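PDB 2IEE: probable ABC transporter extracellular-binding protein YckB from Bacillus subtilis, which probably serves as the extracellular solute-binding component of an ABC transport system in the bacterial cell membrane. Local coordinates for residues 198-210 and 250-262. Numbering follows the deposited sequence.
Sequences IHPDIKYMPNKQA and VSKKIDADVQDVD
Tyr204 brings a flat ring to the contact but meets the C-terminal tail through its CB, which lies 3.8 Å from Val261 CG2. The Tyr204 side chain packs on Tyr143 of helix 142-149, and its OH is hydrogen-bonded to Thr113 O. The His199 ring lies apart from the tail: Ile202 CD1 covers one face over the centre, and Asp201 N bonds in plane to ND1. Pro206 has a puckered ring. Val258 CG1 presses on Pro206 CD at 3.5 Å, a tight carbon contact, and the two side chains run past each other in opposite directions. Asp260 crosses the proline at about a right angle and brings OD1 to 3.9 Å from Pro206 CD.

Tyr204 and Gln259 form a single beta bridge. Gln259 N donates to Lys203 O at 3.0 Å. Met205 N donates to Gln259 O at 2.9 Å. The bridge fastens the tail beyond helix 236-244 to strand 197-214 of the six-stranded mixed sheet. The protein belongs to the bacterial solute-binding protein 3 family, of the periplasmic-binding-protein clan. Asp257 centres an inverse gamma turn just before the bridge. Lys203, with CG anti to its carbonyl carbon (chi1 -60°), lays CD against Ala256 CB at 3.8 Å.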
# COMPACT_ATOMS: atom_id res chain seq x y z
N ILE A 198 13.91 -1.03 11.68
CA ILE A 198 12.85 -2.00 11.47
C ILE A 198 13.34 -3.27 12.16
O ILE A 198 14.47 -3.70 11.92
CB ILE A 198 12.63 -2.27 9.97
CG1 ILE A 198 12.11 -0.98 9.30
CG2 ILE A 198 11.67 -3.43 9.77
CD1 ILE A 198 11.82 -1.09 7.82
N HIS A 199 12.52 -3.85 13.02
CA HIS A 199 12.93 -5.07 13.72
C HIS A 199 13.26 -6.15 12.70
O HIS A 199 12.45 -6.44 11.82
CB HIS A 199 11.84 -5.54 14.68
CG HIS A 199 12.29 -6.59 15.64
ND1 HIS A 199 12.62 -7.87 15.25
CD2 HIS A 199 12.51 -6.53 16.98
CE1 HIS A 199 13.03 -8.56 16.31
NE2 HIS A 199 12.97 -7.77 17.37
N PRO A 200 14.44 -6.77 12.81
CA PRO A 200 14.88 -7.82 11.88
C PRO A 200 14.13 -9.15 11.87
O PRO A 200 14.22 -9.87 10.88
CB PRO A 200 16.36 -8.00 12.25
CG PRO A 200 16.36 -7.73 13.73
CD PRO A 200 15.47 -6.51 13.83
N ASP A 201 13.40 -9.48 12.92
CA ASP A 201 12.71 -10.78 12.91
C ASP A 201 11.20 -10.78 12.82
O ASP A 201 10.60 -11.80 12.46
CB ASP A 201 13.16 -11.59 14.13
CG ASP A 201 14.66 -11.78 14.17
OD1 ASP A 201 15.22 -12.22 13.15
OD2 ASP A 201 15.28 -11.49 15.21
N ILE A 202 10.57 -9.66 13.12
CA ILE A 202 9.12 -9.58 13.08
C ILE A 202 8.58 -9.27 11.68
O ILE A 202 8.86 -8.22 11.11
CB ILE A 202 8.60 -8.54 14.09
CG1 ILE A 202 8.90 -9.03 15.52
CG2 ILE A 202 7.12 -8.29 13.89
CD1 ILE A 202 8.65 -7.99 16.60
N LYS A 203 7.81 -10.22 11.15
CA LYS A 203 7.17 -10.09 9.84
C LYS A 203 5.80 -10.77 10.00
O LYS A 203 5.72 -11.90 10.47
CB LYS A 203 7.98 -10.81 8.75
CG LYS A 203 9.41 -10.30 8.55
CD LYS A 203 10.14 -11.18 7.53
CE LYS A 203 11.53 -10.63 7.18
NZ LYS A 203 12.43 -10.53 8.36
N TYR A 204 4.73 -10.08 9.62
CA TYR A 204 3.40 -10.65 9.77
C TYR A 204 2.41 -10.19 8.71
O TYR A 204 2.58 -9.14 8.09
CB TYR A 204 2.84 -10.29 11.15
CG TYR A 204 2.84 -8.80 11.40
CD1 TYR A 204 4.01 -8.16 11.81
CD2 TYR A 204 1.72 -8.02 11.12
CE1 TYR A 204 4.06 -6.78 11.94
CE2 TYR A 204 1.77 -6.63 11.24
CZ TYR A 204 2.95 -6.02 11.64
OH TYR A 204 3.05 -4.65 11.71
N MSE A 205 1.37 -10.99 8.53
CA MSE A 205 0.29 -10.69 7.60
C MSE A 205 0.69 -10.32 6.18
O MSE A 205 0.54 -9.17 5.77
CB MSE A 205 -0.56 -9.56 8.17
CG MSE A 205 -1.83 -9.30 7.38
SE MSE A 205 -2.46 -7.50 7.64
CE MSE A 205 -2.34 -7.45 9.57
N PRO A 206 1.18 -11.30 5.40
CA PRO A 206 1.57 -10.99 4.02
C PRO A 206 0.35 -10.46 3.25
O PRO A 206 -0.79 -10.77 3.59
CB PRO A 206 2.04 -12.34 3.49
CG PRO A 206 1.17 -13.31 4.24
CD PRO A 206 1.20 -12.75 5.65
N ASN A 207 0.60 -9.65 2.22
CA ASN A 207 -0.49 -9.07 1.44
C ASN A 207 -0.00 -8.64 0.06
O ASN A 207 1.20 -8.45 -0.15
CB ASN A 207 -1.09 -7.87 2.19
CG ASN A 207 -0.05 -6.78 2.52
OD1 ASN A 207 0.38 -6.03 1.64
ND2 ASN A 207 0.34 -6.71 3.78
N LYS A 208 -0.94 -8.49 -0.86
CA LYS A 208 -0.64 -8.06 -2.22
C LYS A 208 -1.79 -7.21 -2.74
O LYS A 208 -2.95 -7.42 -2.36
CB LYS A 208 -0.42 -9.26 -3.14
CG LYS A 208 -1.56 -10.26 -3.23
CD LYS A 208 -1.11 -11.50 -4.00
CE LYS A 208 -2.14 -12.63 -3.97
NZ LYS A 208 -1.63 -13.84 -4.68
N GLN A 209 -1.47 -6.24 -3.59
CA GLN A 209 -2.48 -5.34 -4.14
C GLN A 209 -2.55 -5.42 -5.67
O GLN A 209 -1.56 -5.71 -6.35
CB GLN A 209 -2.19 -3.90 -3.72
CG GLN A 209 -2.18 -3.66 -2.23
CD GLN A 209 -1.00 -4.33 -1.55
OE1 GLN A 209 0.14 -4.13 -1.93
NE2 GLN A 209 -1.28 -5.12 -0.52
N ALA A 210 -3.74 -5.15 -6.19
CA ALA A 210 -3.96 -5.21 -7.63
C ALA A 210 -5.12 -4.31 -8.01
O ALA A 210 -5.81 -3.78 -7.14
CB ALA A 210 -4.26 -6.66 -8.06
N VAL A 250 8.86 -3.17 -4.97
CA VAL A 250 7.71 -3.81 -4.36
C VAL A 250 6.88 -4.69 -5.29
O VAL A 250 5.94 -5.34 -4.84
CB VAL A 250 6.78 -2.76 -3.73
CG1 VAL A 250 7.58 -1.80 -2.88
CG2 VAL A 250 6.02 -2.01 -4.82
N SER A 251 7.22 -4.72 -6.58
CA SER A 251 6.46 -5.51 -7.55
C SER A 251 6.76 -7.00 -7.54
O SER A 251 6.08 -7.77 -8.21
CB SER A 251 6.67 -4.96 -8.96
OG SER A 251 7.98 -5.23 -9.44
N LYS A 252 7.77 -7.41 -6.78
CA LYS A 252 8.13 -8.81 -6.69
C LYS A 252 8.03 -9.30 -5.25
O LYS A 252 8.42 -8.58 -4.33
CB LYS A 252 9.55 -9.03 -7.22
CG LYS A 252 9.68 -8.72 -8.71
CD LYS A 252 11.11 -8.83 -9.19
CE LYS A 252 11.21 -8.44 -10.65
NZ LYS A 252 12.62 -8.50 -11.13
N LYS A 253 7.50 -10.50 -5.07
CA LYS A 253 7.34 -11.07 -3.74
C LYS A 253 8.66 -11.33 -3.03
O LYS A 253 9.61 -11.84 -3.63
CB LYS A 253 6.55 -12.38 -3.82
CG LYS A 253 6.20 -12.98 -2.47
CD LYS A 253 5.70 -14.41 -2.64
CE LYS A 253 5.06 -14.94 -1.38
NZ LYS A 253 3.78 -14.23 -1.09
N ILE A 254 8.72 -10.97 -1.76
CA ILE A 254 9.91 -11.16 -0.95
C ILE A 254 9.91 -12.55 -0.32
O ILE A 254 8.99 -12.89 0.43
CB ILE A 254 10.00 -10.11 0.19
CG1 ILE A 254 10.17 -8.71 -0.39
CG2 ILE A 254 11.15 -10.46 1.13
CD1 ILE A 254 10.23 -7.61 0.65
N ASP A 255 10.92 -13.34 -0.64
CA ASP A 255 11.03 -14.68 -0.07
C ASP A 255 11.44 -14.51 1.39
O ASP A 255 12.64 -14.46 1.71
CB ASP A 255 12.08 -15.49 -0.84
CG ASP A 255 12.27 -16.88 -0.28
OD1 ASP A 255 11.26 -17.58 -0.04
OD2 ASP A 255 13.43 -17.29 -0.08
N ALA A 256 10.46 -14.43 2.27
CA ALA A 256 10.73 -14.24 3.69
C ALA A 256 9.84 -15.09 4.59
O ALA A 256 8.80 -15.60 4.16
CB ALA A 256 10.58 -12.77 4.06
N ASP A 257 10.26 -15.25 5.84
CA ASP A 257 9.52 -16.02 6.83
C ASP A 257 8.44 -15.12 7.44
O ASP A 257 8.67 -14.49 8.47
CB ASP A 257 10.48 -16.50 7.93
CG ASP A 257 9.86 -17.56 8.83
OD1 ASP A 257 8.79 -17.30 9.42
OD2 ASP A 257 10.46 -18.65 8.95
N VAL A 258 7.27 -15.07 6.80
CA VAL A 258 6.19 -14.22 7.28
C VAL A 258 5.13 -14.99 8.07
O VAL A 258 4.60 -16.00 7.60
CB VAL A 258 5.50 -13.48 6.12
CG1 VAL A 258 4.53 -12.44 6.66
CG2 VAL A 258 6.54 -12.81 5.24
N GLN A 259 4.83 -14.49 9.26
CA GLN A 259 3.86 -15.10 10.17
C GLN A 259 2.42 -14.68 9.90
O GLN A 259 2.14 -13.50 9.69
CB GLN A 259 4.24 -14.74 11.60
CG GLN A 259 3.38 -15.36 12.68
CD GLN A 259 3.86 -14.97 14.06
OE1 GLN A 259 5.03 -15.17 14.40
NE2 GLN A 259 2.97 -14.41 14.87
N ASP A 260 1.50 -15.65 9.90
CA ASP A 260 0.09 -15.35 9.68
C ASP A 260 -0.55 -14.96 11.00
O ASP A 260 -0.20 -15.50 12.05
CB ASP A 260 -0.64 -16.57 9.10
CG ASP A 260 -0.50 -16.67 7.59
OD1 ASP A 260 -0.92 -15.73 6.88
OD2 ASP A 260 0.03 -17.70 7.11
N VAL A 261 -1.48 -14.01 10.95
CA VAL A 261 -2.17 -13.55 12.16
C VAL A 261 -3.68 -13.64 11.97
O VAL A 261 -4.19 -13.52 10.86
CB VAL A 261 -1.78 -12.09 12.50
CG1 VAL A 261 -2.42 -11.67 13.81
CG2 VAL A 261 -0.26 -11.97 12.59
N ASP A 262 -4.40 -13.85 13.07
CA ASP A 262 -5.86 -13.98 13.04
C ASP A 262 -6.57 -12.72 12.56
O ASP A 262 -7.19 -12.77 11.48
CB ASP A 262 -6.37 -14.36 14.43
CG ASP A 262 -5.77 -15.66 14.93
OD1 ASP A 262 -4.54 -15.70 15.12
OD2 ASP A 262 -6.53 -16.63 15.14